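Local coordinates for protein lectin (Cicer arietinum, PDB 3S18) that agglutinates red blood cells as a chickpea seed albumin, probably by binding complex sugars, at residues V27-A32 with P218-I223. Sequence-based numbering, arbitrary orientation.
Sequences VLLDYA and PSLRGI
The hydroxyl of S219 sits against the isobutyl group of L29: OG lies 3.5 Å from L29 CD1 and 4.1 Å from L29 CD2, so a polar atom faces a methyl fork. It is not left without a partner, because OG hydrogen-bonds to OD2 of D38. With chi1 of S219 at 73°, OG stands between the backbone N and the carbonyl carbon, turned to the L29 methyls and within reach of D38. L29 CD1 also touches L220 CD2 at 4.3 Å. The remaining contacts are apolar: V27 CG1 and I223 CG2 meet tip to tip at 4.2 Å, while V27 CG2 lies 4.5 Å from L220 CD2, a looser approach. No hydrogen bond joins 27-32 to 218-223. In the hemopexin-type propeller, strand 25-30 belongs to the first blade, and 218-223, opening with a 3-10 turn at 218-220, is part of the C-terminal tail that follows helix 213-216; the contact thus lays the end of the chain on the blade at its start. V40 of the neighbouring strand 39-41 touches both L29 and I223. At the end of the strand, D30 OD1 accepts from A32 N at 2.9 Å, closing an Asx turn, and Y31 OH hydrogen-bonds to H180 N.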
ATOM      1  N   VAL A  27      19.979   4.344  -7.237  1.00 28.99           N
ATOM      2  CA  VAL A  27      21.300   4.225  -7.843  1.00 29.96           C
ATOM      3  C   VAL A  27      22.086   3.180  -7.076  1.00 29.73           C
ATOM      4  O   VAL A  27      21.934   3.037  -5.864  1.00 30.08           O
ATOM      5  CB  VAL A  27      22.110   5.576  -7.873  1.00 30.62           C
ATOM      6  CG1 VAL A  27      21.397   6.644  -8.681  1.00 32.75           C
ATOM      7  CG2 VAL A  27      22.402   6.089  -6.489  1.00 30.32           C
ATOM      8  N   LEU A  28      22.907   2.426  -7.782  1.00 30.91           N
ATOM      9  CA  LEU A  28      23.857   1.542  -7.129  1.00 31.47           C
ATOM     10  C   LEU A  28      25.225   2.201  -7.179  1.00 33.01           C
ATOM     11  O   LEU A  28      25.728   2.541  -8.253  1.00 34.43           O
ATOM     12  CB  LEU A  28      23.884   0.171  -7.799  1.00 31.45           C
ATOM     13  CG  LEU A  28      25.063  -0.764  -7.469  1.00 32.02           C
ATOM     14  CD1 LEU A  28      25.122  -1.112  -5.977  1.00 31.33           C
ATOM     15  CD2 LEU A  28      25.005  -2.032  -8.332  1.00 32.16           C
ATOM     16  N   LEU A  29      25.821   2.375  -6.011  1.00 33.49           N
ATOM     17  CA  LEU A  29      27.048   3.145  -5.873  1.00 35.34           C
ATOM     18  C   LEU A  29      28.200   2.286  -5.368  1.00 36.12           C
ATOM     19  O   LEU A  29      28.007   1.422  -4.514  1.00 35.29           O
ATOM     20  CB  LEU A  29      26.800   4.282  -4.871  1.00 35.34           C
ATOM     21  CG  LEU A  29      27.511   5.617  -5.065  1.00 36.70           C
ATOM     22  CD1 LEU A  29      26.944   6.342  -6.275  1.00 38.70           C
ATOM     23  CD2 LEU A  29      27.363   6.470  -3.842  1.00 36.04           C
ATOM     24  N   ASP A  30      29.391   2.505  -5.915  1.00 38.05           N
ATOM     25  CA  ASP A  30      30.599   2.147  -5.196  1.00 39.62           C
ATOM     26  C   ASP A  30      30.961   3.400  -4.413  1.00 40.18           C
ATOM     27  O   ASP A  30      31.440   4.372  -4.982  1.00 41.02           O
ATOM     28  CB  ASP A  30      31.736   1.754  -6.130  1.00 41.23           C
ATOM     29  CG  ASP A  30      33.009   1.405  -5.376  1.00 42.96           C
ATOM     30  OD1 ASP A  30      33.238   1.924  -4.258  1.00 43.53           O
ATOM     31  OD2 ASP A  30      33.790   0.598  -5.898  1.00 47.19           O
ATOM     32  N   TYR A  31      30.703   3.386  -3.112  1.00 40.26           N
ATOM     33  CA  TYR A  31      30.838   4.589  -2.312  1.00 41.09           C
ATOM     34  C   TYR A  31      32.245   4.774  -1.765  1.00 43.58           C
ATOM     35  O   TYR A  31      32.508   5.742  -1.058  1.00 44.25           O
ATOM     36  CB  TYR A  31      29.796   4.623  -1.192  1.00 39.20           C
ATOM     37  CG  TYR A  31      29.912   3.513  -0.170  1.00 37.96           C
ATOM     38  CD1 TYR A  31      29.288   2.280  -0.368  1.00 35.73           C
ATOM     39  CD2 TYR A  31      30.621   3.704   1.012  1.00 36.83           C
ATOM     40  CE1 TYR A  31      29.382   1.269   0.577  1.00 35.20           C
ATOM     41  CE2 TYR A  31      30.718   2.696   1.967  1.00 35.71           C
ATOM     42  CZ  TYR A  31      30.104   1.484   1.744  1.00 35.12           C
ATOM     43  OH  TYR A  31      30.210   0.494   2.691  1.00 35.23           O
ATOM     44  N   ALA A  32      33.132   3.837  -2.096  1.00 46.09           N
ATOM     45  CA  ALA A  32      34.553   3.914  -1.750  1.00 49.38           C
ATOM     46  C   ALA A  32      34.819   4.727  -0.474  1.00 50.86           C
ATOM     47  O   ALA A  32      35.155   5.910  -0.545  1.00 51.74           O
ATOM     48  CB  ALA A  32      35.359   4.460  -2.938  1.00 50.49           C
ATOM     49  N   PRO A 218      31.285  13.168  -5.032  1.00 53.35           N
ATOM     50  CA  PRO A 218      31.209  13.806  -6.347  1.00 53.77           C
ATOM     51  C   PRO A 218      30.337  13.032  -7.328  1.00 52.73           C
ATOM     52  O   PRO A 218      29.653  13.641  -8.140  1.00 52.59           O
ATOM     53  CB  PRO A 218      32.674  13.827  -6.815  1.00 55.34           C
ATOM     54  CG  PRO A 218      33.361  12.792  -5.980  1.00 54.95           C
ATOM     55  CD  PRO A 218      32.681  12.875  -4.661  1.00 53.99           C
ATOM     56  N   SER A 219      30.342  11.703  -7.223  1.00 51.92           N
ATOM     57  CA  SER A 219      29.541  10.837  -8.087  1.00 51.23           C
ATOM     58  C   SER A 219      28.050  11.191  -8.089  1.00 50.55           C
ATOM     59  O   SER A 219      27.330  10.848  -9.022  1.00 50.09           O
ATOM     60  CB  SER A 219      29.717   9.370  -7.676  1.00 50.72           C
ATOM     61  OG  SER A 219      29.046   9.091  -6.457  1.00 48.80           O
ATOM     62  N   LEU A 220      27.597  11.867  -7.038  1.00 50.33           N
ATOM     63  CA  LEU A 220      26.190  12.228  -6.913  1.00 50.11           C
ATOM     64  C   LEU A 220      25.824  13.588  -7.527  1.00 51.41           C
ATOM     65  O   LEU A 220      24.664  13.990  -7.468  1.00 50.74           O
ATOM     66  CB  LEU A 220      25.736  12.131  -5.449  1.00 48.84           C
ATOM     67  CG  LEU A 220      25.645  10.699  -4.886  1.00 47.83           C
ATOM     68  CD1 LEU A 220      25.346  10.688  -3.397  1.00 46.10           C
ATOM     69  CD2 LEU A 220      24.609   9.868  -5.620  1.00 47.44           C
ATOM     70  N   ARG A 221      26.799  14.270  -8.138  1.00 53.48           N
ATOM     71  CA  ARG A 221      26.594  15.641  -8.658  1.00 55.40           C
ATOM     72  C   ARG A 221      25.352  15.813  -9.557  1.00 55.22           C
ATOM     73  O   ARG A 221      24.464  16.616  -9.246  1.00 55.47           O
ATOM     74  CB  ARG A 221      27.851  16.192  -9.360  1.00 57.12           C
ATOM     75  CG  ARG A 221      27.850  17.725  -9.525  1.00 60.13           C
ATOM     76  CD  ARG A 221      28.098  18.133 -10.979  1.00 65.30           C
ATOM     77  NE  ARG A 221      29.513  18.347 -11.299  1.00 69.45           N
ATOM     78  CZ  ARG A 221      30.027  18.315 -12.535  1.00 72.06           C
ATOM     79  NH1 ARG A 221      29.248  18.057 -13.586  1.00 72.43           N
ATOM     80  NH2 ARG A 221      31.328  18.529 -12.723  1.00 72.86           N
ATOM     81  N   GLY A 222      25.282  15.064 -10.651  1.00 55.07           N
ATOM     82  CA  GLY A 222      24.149  15.196 -11.569  1.00 55.25           C
ATOM     83  C   GLY A 222      22.895  14.433 -11.177  1.00 54.24           C
ATOM     84  O   GLY A 222      21.980  14.270 -11.996  1.00 54.27           O
ATOM     85  N   ILE A 223      22.842  13.978  -9.925  1.00 53.30           N
ATOM     86  CA  ILE A 223      21.783  13.073  -9.467  1.00 52.06           C
ATOM     87  C   ILE A 223      20.916  13.683  -8.358  1.00 51.81           C
ATOM     88  O   ILE A 223      19.687  13.713  -8.469  1.00 51.67           O
ATOM     89  CB  ILE A 223      22.369  11.694  -9.041  1.00 51.14           C
ATOM     90  CG1 ILE A 223      22.998  11.002 -10.257  1.00 51.19           C
ATOM     91  CG2 ILE A 223      21.298  10.817  -8.409  1.00 49.64           C
ATOM     92  CD1 ILE A 223      24.007   9.923  -9.914  1.00 52.24           C
TER